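Local coordinates for maternal effect protein oskar (Drosophila melanogaster, PDB 5A4A) that binds RNA and takes part in germline induction, its OSK domain belonging to the SGNH hydrolase clan, at residues Y35-R38 against M39-C43; L56-S59 against G60-I63; Q200-E203 against T204-Y208. All coordinates share one frame; numbering follows the deposited sequence.

Interaction 1 of 3, residues Y35-R38 against M39-C43; sequences YLAR and MELKC. With SO4 (sulfate ion), chain F.
Arg38 reaches past the end of its helix, so that NH1 donates to Cys43 O at 3.1 Å, in the carbonyl plane and on a lone pair. The guanidinium also grips a sulfate with two bonds: NH2 to O1 at 2.8 Å, nearly straight at 168° and in the plane of the group, and NH1 to O4, also at 2.8 Å. Arg44 and Phe45 add further bonds to this ion, probably taken from the crystallisation liquor. Two waters donate to Arg38 O; one accepts from Lys42 N, the other donates also to Cys43 O.

The helical bonding pattern closes on a shared acceptor. Ala37 O takes Leu41 N at 2.9 Å and Cys43 N at 3.3 Å, and these donors arrive from opposite faces of its plane. Leu41 already departs from helical angles, and Lys42, with its positive phi of 60°, carries the chain on to the Cys43 N bond. Glu40 hands its carboxylate to Arg195 of helix 192-204 in a salt bridge, while its CG lies against Leu36 CD1.

Packing takes over on the flank. Met39 is bent at chi2 and chi3, and its CG rests over one face of the Tyr35 ring, 3.4 Å from Tyr35 CE1, in a CH-pi contact; SD follows obliquely at 4.5 Å from the ring centroid, a Met-aromatic pairing. Within the turn, Ala37 CB meets Cys43 SG at 3.7 Å.

Arg38 O is thus met by two waters and Ala37 O by two amides, while the arginine ties down the carbonyl of Cys43 just beyond the helix. Its cationic group is consistent with a site that can hold an anion.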
loop_
_atom_site.group_PDB
_atom_site.type_symbol
_atom_site.label_atom_id
_atom_site.label_comp_id
_atom_site.label_asym_id
_atom_site.label_seq_id
_atom_site.Cartn_x
_atom_site.Cartn_y
_atom_site.Cartn_z
ATOM N N TYR A 35 -7.248 5.685 0.881
ATOM C CA TYR A 35 -8.557 6.063 0.368
ATOM C C TYR A 35 -9.579 4.938 0.481
ATOM O O TYR A 35 -10.734 5.177 0.842
ATOM C CB TYR A 35 -8.447 6.537 -1.081
ATOM C CG TYR A 35 -9.724 7.103 -1.669
ATOM C CD1 TYR A 35 -10.377 8.190 -1.080
ATOM C CD2 TYR A 35 -10.253 6.573 -2.840
ATOM C CE1 TYR A 35 -11.529 8.706 -1.636
ATOM C CE2 TYR A 35 -11.395 7.079 -3.400
ATOM C CZ TYR A 35 -12.031 8.153 -2.802
ATOM O OH TYR A 35 -13.173 8.647 -3.385
ATOM N N LEU A 36 -9.157 3.719 0.156
ATOM C CA LEU A 36 -9.996 2.547 0.369
ATOM C C LEU A 36 -10.504 2.517 1.802
ATOM O O LEU A 36 -11.695 2.331 2.039
ATOM C CB LEU A 36 -9.234 1.260 0.061
ATOM C CG LEU A 36 -10.084 -0.003 0.245
ATOM C CD1 LEU A 36 -11.252 0.064 -0.701
ATOM C CD2 LEU A 36 -9.278 -1.260 -0.014
ATOM N N ALA A 37 -9.600 2.716 2.753
ATOM C CA ALA A 37 -9.976 2.669 4.165
ATOM C C ALA A 37 -10.884 3.825 4.574
ATOM O O ALA A 37 -11.786 3.651 5.404
ATOM C CB ALA A 37 -8.731 2.620 5.046
ATOM N N ARG A 38 -10.658 4.996 3.985
ATOM C CA ARG A 38 -11.467 6.170 4.309
ATOM C C ARG A 38 -12.895 5.958 3.834
ATOM O O ARG A 38 -13.862 6.261 4.535
ATOM C CB ARG A 38 -10.880 7.414 3.648
ATOM C CG ARG A 38 -11.686 8.683 3.865
ATOM C CD ARG A 38 -11.757 9.051 5.335
ATOM N NE ARG A 38 -12.152 10.450 5.491
ATOM C CZ ARG A 38 -12.142 11.105 6.645
ATOM N NH1 ARG A 38 -11.769 10.479 7.750
ATOM N NH2 ARG A 38 -12.500 12.394 6.692
ATOM N N MET A 39 -13.024 5.398 2.642
ATOM C CA MET A 39 -14.342 5.243 2.034
ATOM C C MET A 39 -15.111 4.003 2.472
ATOM O O MET A 39 -16.348 4.027 2.514
ATOM C CB MET A 39 -14.220 5.267 0.509
ATOM C CG MET A 39 -13.609 6.550 -0.035
ATOM S SD MET A 39 -14.492 8.049 0.433
ATOM C CE MET A 39 -16.000 7.816 -0.488
ATOM N N GLU A 40 -14.394 2.925 2.787
ATOM C CA GLU A 40 -15.035 1.639 3.014
ATOM C C GLU A 40 -14.858 1.125 4.440
ATOM O O GLU A 40 -15.629 0.282 4.886
ATOM C CB GLU A 40 -14.489 0.596 2.031
ATOM C CG GLU A 40 -14.535 1.028 0.577
ATOM C CD GLU A 40 -15.941 1.320 0.097
ATOM O OE1 GLU A 40 -16.887 0.668 0.589
ATOM O OE2 GLU A 40 -16.103 2.210 -0.766
ATOM N N LEU A 41 -13.854 1.633 5.156
ATOM C CA LEU A 41 -13.491 1.053 6.454
ATOM C C LEU A 41 -13.524 2.032 7.633
ATOM O O LEU A 41 -12.974 1.743 8.698
ATOM C CB LEU A 41 -12.117 0.364 6.364
ATOM C CG LEU A 41 -12.008 -0.745 5.311
ATOM C CD1 LEU A 41 -10.549 -1.130 5.078
ATOM C CD2 LEU A 41 -12.809 -1.974 5.735
ATOM N N LYS A 42 -14.160 3.186 7.433
ATOM C CA LYS A 42 -14.415 4.154 8.509
ATOM C C LYS A 42 -13.161 4.690 9.198
ATOM O O LYS A 42 -13.203 5.068 10.366
ATOM C CB LYS A 42 -15.351 3.551 9.561
ATOM C CG LYS A 42 -16.707 3.145 9.009
ATOM C CD LYS A 42 -17.595 2.571 10.103
ATOM C CE LYS A 42 -19.035 2.458 9.630
ATOM N NZ LYS A 42 -19.892 1.743 10.619
ATOM N N CYS A 43 -12.046 4.746 8.486
ATOM C CA CYS A 43 -10.829 5.255 9.115
ATOM C C CYS A 43 -10.863 6.775 9.276
ATOM O O CYS A 43 -11.615 7.465 8.590
ATOM C CB CYS A 43 -9.560 4.790 8.378
ATOM S SG CYS A 43 -9.055 5.769 6.945
HETATM S S SO4 F . -10.991 13.297 10.035
HETATM O O1 SO4 F . -12.122 13.643 9.187
HETATM O O2 SO4 F . -9.783 13.944 9.537
HETATM O O3 SO4 F . -11.262 13.727 11.401
HETATM O O4 SO4 F . -10.787 11.845 10.030
HETATM O O HOH W 1 -16.008 4.516 5.622
HETATM O O HOH W 2 -14.009 7.251 7.325
#

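Interaction 2 of 3, residues L56-S59 against G60-I63; sequences LCVS and GLTI
Val58 O accepts from Leu61 N at 3.1 Å, the bond that closes a type II beta turn, with the donor 43° above the carbonyl plane. Beneath it the two side chains meet: Leu61 CB lies 4.0 Å from Val58 CB, and Leu61 CD1 touches that same carbon. With chi1 at -162°, Leu61 carries CG beside its own carbonyl carbon, and the branch leads CD2 to 3.7 Å from Leu56 O.

The turn depends on Gly60, whose phi of 79° suits the third position, where a side-chain carbon would clash with Ser59 O. Ser59 OG is hydrogen-bonded to Asp31 OD2 and Gly182 N, elsewhere in the fold. Further out, Leu61 packs on Met28 of strand 25-29 and Ala66 of helix 63-71, while Thr62 is the N-cap of that helix, its OG1 bonded to Gly65 N.

Here the turn leads from strand 56-58, which runs parallel to 25-29, towards helix 63-71. The hydroxyls of Ser59 and Thr62 find partners beyond the turn, leaving the bend to one backbone bond and the Val58-Leu61 contact.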
loop_
_atom_site.group_PDB
_atom_site.type_symbol
_atom_site.label_atom_id
_atom_site.label_comp_id
_atom_site.label_asym_id
_atom_site.label_seq_id
_atom_site.Cartn_x
_atom_site.Cartn_y
_atom_site.Cartn_z
ATOM N N LEU A 56 -0.865 2.873 9.524
ATOM C CA LEU A 56 0.260 2.583 8.642
ATOM C C LEU A 56 -0.040 2.886 7.169
ATOM O O LEU A 56 0.754 2.552 6.289
ATOM C CB LEU A 56 0.702 1.118 8.816
ATOM C CG LEU A 56 1.011 0.716 10.261
ATOM C CD1 LEU A 56 1.347 -0.778 10.342
ATOM C CD2 LEU A 56 2.154 1.539 10.831
ATOM N N CYS A 57 -1.178 3.521 6.898
ATOM C CA CYS A 57 -1.466 4.041 5.562
ATOM C C CYS A 57 -1.111 5.516 5.495
ATOM O O CYS A 57 -1.746 6.328 6.153
ATOM C CB CYS A 57 -2.950 3.863 5.208
ATOM S SG CYS A 57 -3.381 2.124 4.893
ATOM N N VAL A 58 -0.101 5.853 4.696
ATOM C CA VAL A 58 0.431 7.216 4.639
ATOM C C VAL A 58 0.559 7.683 3.188
ATOM O O VAL A 58 1.127 6.973 2.357
ATOM C CB VAL A 58 1.846 7.267 5.283
ATOM C CG1 VAL A 58 2.395 8.705 5.296
ATOM C CG2 VAL A 58 1.836 6.662 6.707
ATOM N N SER A 59 0.050 8.877 2.881
ATOM C CA SER A 59 0.252 9.447 1.556
ATOM C C SER A 59 1.746 9.554 1.240
ATOM O O SER A 59 2.523 10.066 2.047
ATOM C CB SER A 59 -0.386 10.840 1.457
ATOM O OG SER A 59 -0.146 11.392 0.169
ATOM N N GLY A 60 2.143 9.058 0.072
ATOM C CA GLY A 60 3.536 9.124 -0.340
ATOM C C GLY A 60 4.453 8.085 0.286
ATOM O O GLY A 60 5.679 8.201 0.172
ATOM N N LEU A 61 3.885 7.071 0.938
ATOM C CA LEU A 61 4.704 6.037 1.579
ATOM C C LEU A 61 5.383 5.141 0.542
ATOM O O LEU A 61 4.722 4.420 -0.201
ATOM C CB LEU A 61 3.868 5.171 2.532
ATOM C CG LEU A 61 4.645 4.348 3.570
ATOM C CD1 LEU A 61 5.258 5.255 4.653
ATOM C CD2 LEU A 61 3.767 3.270 4.191
ATOM N N THR A 62 6.707 5.190 0.495
ATOM C CA THR A 62 7.454 4.289 -0.364
ATOM C C THR A 62 7.788 3.026 0.426
ATOM O O THR A 62 7.492 2.926 1.624
ATOM C CB THR A 62 8.773 4.922 -0.812
ATOM O OG1 THR A 62 9.528 5.261 0.355
ATOM C CG2 THR A 62 8.518 6.199 -1.641
ATOM N N ILE A 63 8.437 2.079 -0.239
ATOM C CA ILE A 63 8.894 0.874 0.435
ATOM C C ILE A 63 9.859 1.254 1.561
ATOM O O ILE A 63 9.716 0.775 2.684
ATOM C CB ILE A 63 9.557 -0.104 -0.548
ATOM C CG1 ILE A 63 8.518 -0.656 -1.526
ATOM C CG2 ILE A 63 10.204 -1.261 0.196
ATOM C CD1 ILE A 63 9.129 -1.231 -2.803
#

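Interaction 3 of 3, residues Q200-E203 against T204-Y208; sequences QVIE and TSLEY
Thr204 and Ser205 both turn a hydroxyl back onto a carbonyl four residues earlier, a familiar motif of serine and threonine in helices, and here they do so at the end of helix 192-204, the last helix of this SGNH-type domain.

The hydroxyl bonds come first. Thr204 OG1 donates to Gln200 O at 2.7 Å, and Ser205 OG to Val201 O at the same 2.7 Å. Thr204 OG1 gets there by standing between its own N and carbonyl carbon (chi1 58°), whereas Ser205 OG lies beside its own N (chi1 -61°).

Each acceptor also takes the backbone N-H of the same residue: Thr204 N reaches Gln200 O at 3.0 Å and Ser205 N reaches Val201 O at 3.2 Å. Val201 O is gripped by two donors, which arrive from opposite faces of its plane. With an alanine here in place of Ser205, Val201 O would probably be left with the longer amide bond alone among these donors, and the last turn with a looser hold.

Apolar contact occupies the inner flank. Ile202 and Leu206 lie side by side and point the same way, CG2 of Ile202 being 4.1 Å from CD1 of Leu206. Both lean on Ile82 of the central sheet, and Leu206 also on Ile155.

From Ser205, whose N also makes a weak bond to Ile202 O, the backbone moves to a shorter step: Leu206 N bonds Glu203 O, three residues back, at 2.9 Å, its nitrogen standing 61° above the plane of that carbonyl.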
loop_
_atom_site.group_PDB
_atom_site.type_symbol
_atom_site.label_atom_id
_atom_site.label_comp_id
_atom_site.label_asym_id
_atom_site.label_seq_id
_atom_site.Cartn_x
_atom_site.Cartn_y
_atom_site.Cartn_z
ATOM N N GLN A 200 -13.199 -6.886 -1.828
ATOM C CA GLN A 200 -13.703 -8.254 -1.871
ATOM C C GLN A 200 -12.645 -9.283 -2.261
ATOM O O GLN A 200 -12.651 -10.398 -1.748
ATOM C CB GLN A 200 -14.937 -8.346 -2.762
ATOM C CG GLN A 200 -16.108 -7.535 -2.194
ATOM C CD GLN A 200 -16.486 -7.976 -0.784
ATOM O OE1 GLN A 200 -16.564 -9.172 -0.500
ATOM N NE2 GLN A 200 -16.718 -7.012 0.101
ATOM N N VAL A 201 -11.723 -8.922 -3.145
ATOM C CA VAL A 201 -10.631 -9.845 -3.461
ATOM C C VAL A 201 -9.778 -10.118 -2.220
ATOM O O VAL A 201 -9.387 -11.258 -1.963
ATOM C CB VAL A 201 -9.730 -9.319 -4.604
ATOM C CG1 VAL A 201 -8.452 -10.153 -4.715
ATOM C CG2 VAL A 201 -10.482 -9.339 -5.925
ATOM N N ILE A 202 -9.489 -9.068 -1.458
ATOM C CA ILE A 202 -8.667 -9.203 -0.253
ATOM C C ILE A 202 -9.386 -10.045 0.794
ATOM O O ILE A 202 -8.811 -10.989 1.347
ATOM C CB ILE A 202 -8.287 -7.825 0.340
ATOM C CG1 ILE A 202 -7.404 -7.048 -0.644
ATOM C CG2 ILE A 202 -7.575 -7.999 1.696
ATOM C CD1 ILE A 202 -7.175 -5.562 -0.243
ATOM N N GLU A 203 -10.656 -9.733 1.047
ATOM C CA GLU A 203 -11.397 -10.459 2.080
ATOM C C GLU A 203 -11.563 -11.931 1.732
ATOM O O GLU A 203 -11.357 -12.808 2.573
ATOM C CB GLU A 203 -12.779 -9.835 2.318
ATOM C CG GLU A 203 -12.746 -8.451 2.960
ATOM C CD GLU A 203 -14.085 -8.077 3.571
ATOM O OE1 GLU A 203 -14.976 -8.945 3.601
ATOM O OE2 GLU A 203 -14.253 -6.930 4.025
ATOM N N THR A 204 -11.944 -12.207 0.490
ATOM C CA THR A 204 -12.244 -13.580 0.105
ATOM C C THR A 204 -10.973 -14.434 0.078
ATOM O O THR A 204 -11.033 -15.650 0.237
ATOM C CB THR A 204 -12.976 -13.643 -1.240
ATOM O OG1 THR A 204 -12.177 -13.025 -2.255
ATOM C CG2 THR A 204 -14.302 -12.909 -1.140
ATOM N N SER A 205 -9.826 -13.785 -0.087
ATOM C CA SER A 205 -8.550 -14.486 -0.042
ATOM C C SER A 205 -8.122 -14.823 1.390
ATOM O O SER A 205 -7.174 -15.590 1.606
ATOM C CB SER A 205 -7.473 -13.632 -0.711
ATOM O OG SER A 205 -7.792 -13.407 -2.071
ATOM N N LEU A 206 -8.812 -14.247 2.370
ATOM C CA LEU A 206 -8.416 -14.411 3.766
ATOM C C LEU A 206 -9.515 -15.037 4.625
ATOM O O LEU A 206 -9.446 -15.028 5.856
ATOM C CB LEU A 206 -8.019 -13.044 4.348
ATOM C CG LEU A 206 -6.782 -12.372 3.746
ATOM C CD1 LEU A 206 -6.597 -10.988 4.380
ATOM C CD2 LEU A 206 -5.530 -13.214 3.970
ATOM N N GLU A 207 -10.537 -15.576 3.978
ATOM C CA GLU A 207 -11.708 -16.033 4.716
ATOM C C GLU A 207 -11.468 -17.213 5.650
ATOM O O GLU A 207 -11.974 -17.248 6.780
ATOM C CB GLU A 207 -12.836 -16.397 3.766
ATOM C CG GLU A 207 -14.065 -16.890 4.516
ATOM C CD GLU A 207 -15.302 -16.943 3.659
ATOM O OE1 GLU A 207 -15.188 -16.694 2.441
ATOM O OE2 GLU A 207 -16.389 -17.228 4.209
ATOM N N TYR A 208 -10.731 -18.199 5.160
ATOM C CA TYR A 208 -10.569 -19.445 5.897
ATOM C C TYR A 208 -9.149 -19.608 6.430
ATOM O O TYR A 208 -8.901 -20.497 7.245
ATOM C CB TYR A 208 -10.932 -20.629 5.005
ATOM C CG TYR A 208 -12.371 -20.613 4.523
ATOM C CD1 TYR A 208 -13.410 -20.972 5.372
ATOM C CD2 TYR A 208 -12.686 -20.245 3.223
ATOM C CE1 TYR A 208 -14.717 -20.954 4.945
ATOM C CE2 TYR A 208 -14.001 -20.220 2.785
ATOM C CZ TYR A 208 -15.007 -20.584 3.654
ATOM O OH TYR A 208 -16.313 -20.581 3.234
#

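Each of the three contacts ends or begins a regular element, but their chemistry follows their depth. Interaction 2 is the buried one, its centre about 7 Å from that of the chain, and relies on one turn bond and apolar branches. Interaction 1 is partly buried and mixes a water-bridged helix end with an arginine holding an anion. Interaction 3, its centre about 17 Å from that of the chain, lies at the surface and adds hydroxyl bonds to its last carbonyls. Interactions 1 and 3 share a neighbour: helix 192-204, whose end is the subject of 200-208, also meets Tyr35, Leu36, Met39 and Glu40. Strand 25-29 leads into the helix of interaction 1 and pairs with the strand of interaction 2.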